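Local coordinates for putative YfrE protein (Vibrio parahaemolyticus RIMD 2210633, PDB 3BEE) that is of unknown function but, as the TPR part of a CcmH/CycH-like membrane protein, probably serves that protein's role in cytochrome c-type biogenesis, perhaps by binding partner proteins, at residues A[58-70]-A[81-93]. Residues are numbered along the deposited sequence; the frame is centred on the assembly and turned at random.
Sequences RFQEAIDTWVLLL and TIIESINKAKKLM
Helix 59-70 and the 81-92 part of helix 79-92 run antiparallel, their segment axes at 158° and 8.9 Å apart at closest approach, and the backbones come nearest where Phe59 faces Ala89 and Ile63 faces Ile86. Packing is apolar and meets the knobs-into-holes criterion from both sides: Trp66 fits among Ile82, Ser85, Ile86 and Ala89, and Ile86 in turn among Ile63, Trp66, Val67 and Leu70. The Trp66 indole turns one face to Ser85, whose CB lies 3.5 Å from the centroid of the six-membered ring and only 9° off its normal, a CH-pi contact; Ala89 CB meets the ring edge near its plane. With CG anti to the carbonyl carbon (chi1 -77°), the indole slants back along its own helix, where Ala62 O lies over the opposite face, toward its rim. Neighbouring helices in TPR folds pack antiparallel in this way, and Trp66 also touches Ala50 and Asn51 of helix 43-55, joining three helices. A second CH-pi contact lies near the C-terminus of the chain: Leu92 CB stands over the centre of the Phe59 ring, 3.8 Å from its centroid, while the selenomethionine Met93 brings CG to 3.5 Å from Phe59 CB. Between the two aromatics along the helix, on the other flank, Ile63 lays CG1 against Ala89 CB at 3.6 Å. Toward the interhelical loop, Leu70 CD1 and Ile86 CD1 meet tip to tip at 3.6 Å, and Leu69 CD2 reaches Ile82 CD1 at 3.5 Å.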
loop_
_atom_site.group_PDB
_atom_site.type_symbol
_atom_site.label_atom_id
_atom_site.label_comp_id
_atom_site.label_asym_id
_atom_site.label_seq_id
_atom_site.Cartn_x
_atom_site.Cartn_y
_atom_site.Cartn_z
ATOM N N ARG A 58 3.228 1.146 13.250
ATOM C CA ARG A 58 2.268 2.243 13.172
ATOM C C ARG A 58 0.926 1.642 12.791
ATOM O O ARG A 58 0.477 1.769 11.653
ATOM C CB ARG A 58 2.714 3.327 12.174
ATOM C CG ARG A 58 4.028 4.020 12.580
ATOM C CD ARG A 58 4.392 5.150 11.659
ATOM N NE ARG A 58 4.501 4.712 10.271
ATOM C CZ ARG A 58 5.649 4.437 9.654
ATOM N NH1 ARG A 58 6.804 4.542 10.305
ATOM N NH2 ARG A 58 5.644 4.062 8.381
ATOM N N PHE A 59 0.283 0.978 13.754
ATOM C CA PHE A 59 -0.881 0.142 13.458
ATOM C C PHE A 59 -2.097 0.983 13.059
ATOM O O PHE A 59 -2.885 0.591 12.203
ATOM C CB PHE A 59 -1.189 -0.807 14.653
ATOM C CG PHE A 59 -0.086 -1.813 14.907
ATOM C CD1 PHE A 59 0.298 -2.715 13.890
ATOM C CD2 PHE A 59 0.612 -1.824 16.115
ATOM C CE1 PHE A 59 1.340 -3.625 14.082
ATOM C CE2 PHE A 59 1.671 -2.714 16.308
ATOM C CZ PHE A 59 2.021 -3.640 15.299
ATOM N N GLN A 60 -2.244 2.135 13.687
ATOM C CA GLN A 60 -3.342 3.059 13.369
ATOM C C GLN A 60 -3.253 3.554 11.929
ATOM O O GLN A 60 -4.245 3.541 11.191
ATOM C CB GLN A 60 -3.343 4.252 14.327
ATOM C CG GLN A 60 -4.350 5.315 13.912
ATOM C CD GLN A 60 -5.743 5.025 14.419
ATOM O OE1 GLN A 60 -6.600 4.542 13.673
ATOM N NE2 GLN A 60 -5.984 5.331 15.697
ATOM N N GLU A 61 -2.059 3.997 11.534
ATOM C CA GLU A 61 -1.849 4.453 10.173
ATOM C C GLU A 61 -2.001 3.355 9.144
ATOM O O GLU A 61 -2.491 3.627 8.070
ATOM C CB GLU A 61 -0.494 5.144 10.043
ATOM C CG GLU A 61 -0.490 6.394 10.889
ATOM C CD GLU A 61 0.860 7.010 11.052
ATOM O OE1 GLU A 61 1.436 7.439 10.022
ATOM O OE2 GLU A 61 1.322 7.095 12.223
ATOM N N ALA A 62 -1.573 2.124 9.474
ATOM C CA ALA A 62 -1.831 0.958 8.614
ATOM C C ALA A 62 -3.328 0.779 8.360
ATOM O O ALA A 62 -3.760 0.617 7.221
ATOM C CB ALA A 62 -1.216 -0.320 9.223
ATOM N N ILE A 63 -4.121 0.831 9.430
ATOM C CA ILE A 63 -5.577 0.683 9.334
ATOM C C ILE A 63 -6.189 1.772 8.464
ATOM O O ILE A 63 -7.002 1.480 7.578
ATOM C CB ILE A 63 -6.258 0.622 10.727
ATOM C CG1 ILE A 63 -5.781 -0.617 11.497
ATOM C CG2 ILE A 63 -7.805 0.581 10.596
ATOM C CD1 ILE A 63 -6.152 -0.603 12.968
ATOM N N ASP A 64 -5.774 3.015 8.697
ATOM C CA ASP A 64 -6.282 4.165 7.951
ATOM C C ASP A 64 -6.061 3.978 6.449
ATOM O O ASP A 64 -6.900 4.359 5.653
ATOM C CB ASP A 64 -5.570 5.448 8.395
ATOM C CG ASP A 64 -5.952 5.873 9.807
ATOM O OD1 ASP A 64 -6.940 5.357 10.347
ATOM O OD2 ASP A 64 -5.241 6.709 10.393
ATOM N N THR A 65 -4.909 3.416 6.091
ATOM C CA THR A 65 -4.546 3.198 4.678
ATOM C C THR A 65 -5.406 2.073 4.092
ATOM O O THR A 65 -5.883 2.178 2.967
ATOM C CB THR A 65 -3.040 2.867 4.516
ATOM O OG1 THR A 65 -2.263 3.812 5.264
ATOM C CG2 THR A 65 -2.627 2.922 3.051
ATOM N N TRP A 66 -5.597 1.011 4.861
ATOM C CA TRP A 66 -6.443 -0.112 4.421
ATOM C C TRP A 66 -7.909 0.299 4.306
ATOM O O TRP A 66 -8.595 -0.130 3.386
ATOM C CB TRP A 66 -6.293 -1.325 5.353
ATOM C CG TRP A 66 -5.031 -2.120 5.133
ATOM C CD1 TRP A 66 -4.481 -2.500 3.906
ATOM C CD2 TRP A 66 -4.153 -2.652 6.148
ATOM N NE1 TRP A 66 -3.317 -3.228 4.121
ATOM C CE2 TRP A 66 -3.097 -3.339 5.476
ATOM C CE3 TRP A 66 -4.165 -2.630 7.552
ATOM C CZ2 TRP A 66 -2.043 -3.990 6.176
ATOM C CZ3 TRP A 66 -3.138 -3.264 8.248
ATOM C CH2 TRP A 66 -2.071 -3.930 7.556
ATOM N N VAL A 67 -8.383 1.138 5.228
ATOM C CA VAL A 67 -9.773 1.573 5.208
ATOM C C VAL A 67 -10.003 2.466 3.974
ATOM O O VAL A 67 -11.044 2.380 3.327
ATOM C CB VAL A 67 -10.177 2.274 6.526
ATOM C CG1 VAL A 67 -11.598 2.903 6.417
ATOM C CG2 VAL A 67 -10.131 1.298 7.704
ATOM N N LEU A 68 -9.008 3.288 3.647
ATOM C CA LEU A 68 -8.998 4.095 2.435
ATOM C C LEU A 68 -9.013 3.206 1.179
ATOM O O LEU A 68 -9.796 3.429 0.266
ATOM C CB LEU A 68 -7.797 5.069 2.433
ATOM C CG LEU A 68 -7.690 6.040 1.250
ATOM C CD1 LEU A 68 -8.810 7.104 1.247
ATOM C CD2 LEU A 68 -6.333 6.739 1.218
ATOM N N LEU A 69 -8.180 2.179 1.162
ATOM C CA LEU A 69 -8.174 1.215 0.057
ATOM C C LEU A 69 -9.551 0.557 -0.141
ATOM O O LEU A 69 -9.978 0.351 -1.278
ATOM C CB LEU A 69 -7.080 0.150 0.277
ATOM C CG LEU A 69 -6.926 -0.988 -0.749
ATOM C CD1 LEU A 69 -6.875 -0.459 -2.211
ATOM C CD2 LEU A 69 -5.692 -1.805 -0.427
ATOM N N LEU A 70 -10.237 0.242 0.960
ATOM C CA LEU A 70 -11.556 -0.396 0.908
ATOM C C LEU A 70 -12.591 0.448 0.171
ATOM O O LEU A 70 -13.594 -0.087 -0.297
ATOM C CB LEU A 70 -12.057 -0.746 2.316
ATOM C CG LEU A 70 -11.302 -1.874 3.048
ATOM C CD1 LEU A 70 -11.796 -2.036 4.526
ATOM C CD2 LEU A 70 -11.489 -3.177 2.271
ATOM N N THR A 81 -8.929 -10.125 2.700
ATOM C CA THR A 81 -7.549 -10.105 3.221
ATOM C C THR A 81 -7.274 -8.772 3.874
ATOM O O THR A 81 -6.670 -8.718 4.943
ATOM C CB THR A 81 -6.499 -10.425 2.131
ATOM O OG1 THR A 81 -6.783 -11.719 1.597
ATOM C CG2 THR A 81 -5.083 -10.450 2.715
ATOM N N ILE A 82 -7.749 -7.700 3.248
ATOM C CA ILE A 82 -7.552 -6.348 3.773
ATOM C C ILE A 82 -8.170 -6.212 5.170
ATOM O O ILE A 82 -7.546 -5.691 6.086
ATOM C CB ILE A 82 -8.123 -5.318 2.808
ATOM C CG1 ILE A 82 -7.255 -5.266 1.538
ATOM C CG2 ILE A 82 -8.205 -3.930 3.462
ATOM C CD1 ILE A 82 -7.902 -4.452 0.375
ATOM N N ILE A 83 -9.392 -6.695 5.326
ATOM C CA ILE A 83 -10.078 -6.587 6.616
ATOM C C ILE A 83 -9.458 -7.515 7.697
ATOM O O ILE A 83 -9.499 -7.181 8.884
ATOM C CB ILE A 83 -11.589 -6.820 6.458
ATOM C CG1 ILE A 83 -12.211 -5.714 5.586
ATOM C CG2 ILE A 83 -12.309 -6.879 7.823
ATOM C CD1 ILE A 83 -13.562 -6.101 5.061
ATOM N N GLU A 84 -8.914 -8.668 7.290
ATOM C CA GLU A 84 -8.113 -9.494 8.202
ATOM C C GLU A 84 -6.852 -8.735 8.685
ATOM O O GLU A 84 -6.478 -8.819 9.868
ATOM C CB GLU A 84 -7.749 -10.851 7.555
ATOM C CG GLU A 84 -8.992 -11.840 7.425
ATOM C CD GLU A 84 -8.735 -13.097 6.565
ATOM O OE1 GLU A 84 -7.758 -13.114 5.767
ATOM O OE2 GLU A 84 -9.522 -14.077 6.691
ATOM N N SER A 85 -6.216 -7.994 7.776
ATOM C CA SER A 85 -5.085 -7.134 8.123
ATOM C C SER A 85 -5.479 -6.050 9.133
ATOM O O SER A 85 -4.739 -5.809 10.110
ATOM C CB SER A 85 -4.477 -6.493 6.879
ATOM O OG SER A 85 -3.972 -7.497 6.006
ATOM N N ILE A 86 -6.618 -5.395 8.881
ATOM C CA ILE A 86 -7.145 -4.356 9.769
ATOM C C ILE A 86 -7.360 -4.964 11.135
ATOM O O ILE A 86 -6.986 -4.376 12.170
ATOM C CB ILE A 86 -8.485 -3.769 9.244
ATOM C CG1 ILE A 86 -8.227 -2.813 8.071
ATOM C CG2 ILE A 86 -9.309 -3.076 10.389
ATOM C CD1 ILE A 86 -9.465 -2.434 7.306
ATOM N N ASN A 87 -7.973 -6.143 11.149
ATOM C CA ASN A 87 -8.250 -6.787 12.413
ATOM C C ASN A 87 -7.020 -7.179 13.241
ATOM O O ASN A 87 -7.021 -6.997 14.449
ATOM C CB ASN A 87 -9.173 -7.976 12.229
ATOM C CG ASN A 87 -10.459 -7.787 12.951
ATOM O OD1 ASN A 87 -10.758 -8.520 13.912
ATOM N ND2 ASN A 87 -11.219 -6.755 12.554
ATOM N N LYS A 88 -5.999 -7.729 12.589
ATOM C CA LYS A 88 -4.719 -7.996 13.228
ATOM C C LYS A 88 -4.133 -6.690 13.837
ATOM O O LYS A 88 -3.789 -6.654 15.010
ATOM C CB LYS A 88 -3.748 -8.627 12.197
ATOM C CG LYS A 88 -2.550 -9.368 12.774
ATOM C CD LYS A 88 -1.782 -10.116 11.624
ATOM C CE LYS A 88 -0.606 -10.979 12.119
ATOM N NZ LYS A 88 -0.910 -12.358 12.697
ATOM N N ALA A 89 -4.014 -5.646 13.016
ATOM C CA ALA A 89 -3.491 -4.329 13.437
ATOM C C ALA A 89 -4.218 -3.771 14.665
ATOM O O ALA A 89 -3.597 -3.344 15.641
ATOM C CB ALA A 89 -3.558 -3.350 12.289
ATOM N N LYS A 90 -5.541 -3.821 14.609
ATOM C CA LYS A 90 -6.427 -3.358 15.676
ATOM C C LYS A 90 -6.101 -4.081 16.984
ATOM O O LYS A 90 -6.046 -3.463 18.031
ATOM C CB LYS A 90 -7.869 -3.631 15.235
ATOM C CG LYS A 90 -8.951 -3.266 16.186
ATOM C CD LYS A 90 -10.308 -3.265 15.451
ATOM C CE LYS A 90 -10.997 -4.634 15.495
ATOM N NZ LYS A 90 -12.284 -4.606 14.723
ATOM N N LYS A 91 -5.857 -5.389 16.907
ATOM C CA LYS A 91 -5.537 -6.200 18.076
ATOM C C LYS A 91 -4.131 -5.935 18.619
ATOM O O LYS A 91 -3.839 -6.297 19.730
ATOM C CB LYS A 91 -5.670 -7.681 17.735
ATOM C CG LYS A 91 -7.111 -8.214 17.630
ATOM C CD LYS A 91 -7.029 -9.662 17.126
ATOM C CE LYS A 91 -8.352 -10.233 16.645
ATOM N NZ LYS A 91 -8.067 -11.581 16.040
ATOM N N LEU A 92 -3.267 -5.302 17.829
ATOM C CA LEU A 92 -1.902 -5.045 18.259
ATOM C C LEU A 92 -1.740 -3.639 18.814
ATOM O O LEU A 92 -0.677 -3.297 19.331
ATOM C CB LEU A 92 -0.907 -5.279 17.107
ATOM C CG LEU A 92 -0.757 -6.752 16.708
ATOM C CD1 LEU A 92 0.058 -6.848 15.453
ATOM C CD2 LEU A 92 -0.194 -7.618 17.883
HETATM N N MSE A 93 -2.783 -2.824 18.658
HETATM C CA MSE A 93 -2.754 -1.474 19.196
HETATM C C MSE A 93 -2.922 -1.451 20.691
HETATM O O MSE A 93 -2.503 -0.492 21.285
HETATM C CB MSE A 93 -3.825 -0.609 18.573
HETATM C CG MSE A 93 -3.528 -0.263 17.162
HETATM SE SE MSE A 93 -4.957 0.785 16.415
HETATM C CE MSE A 93 -6.544 0.219 17.413
#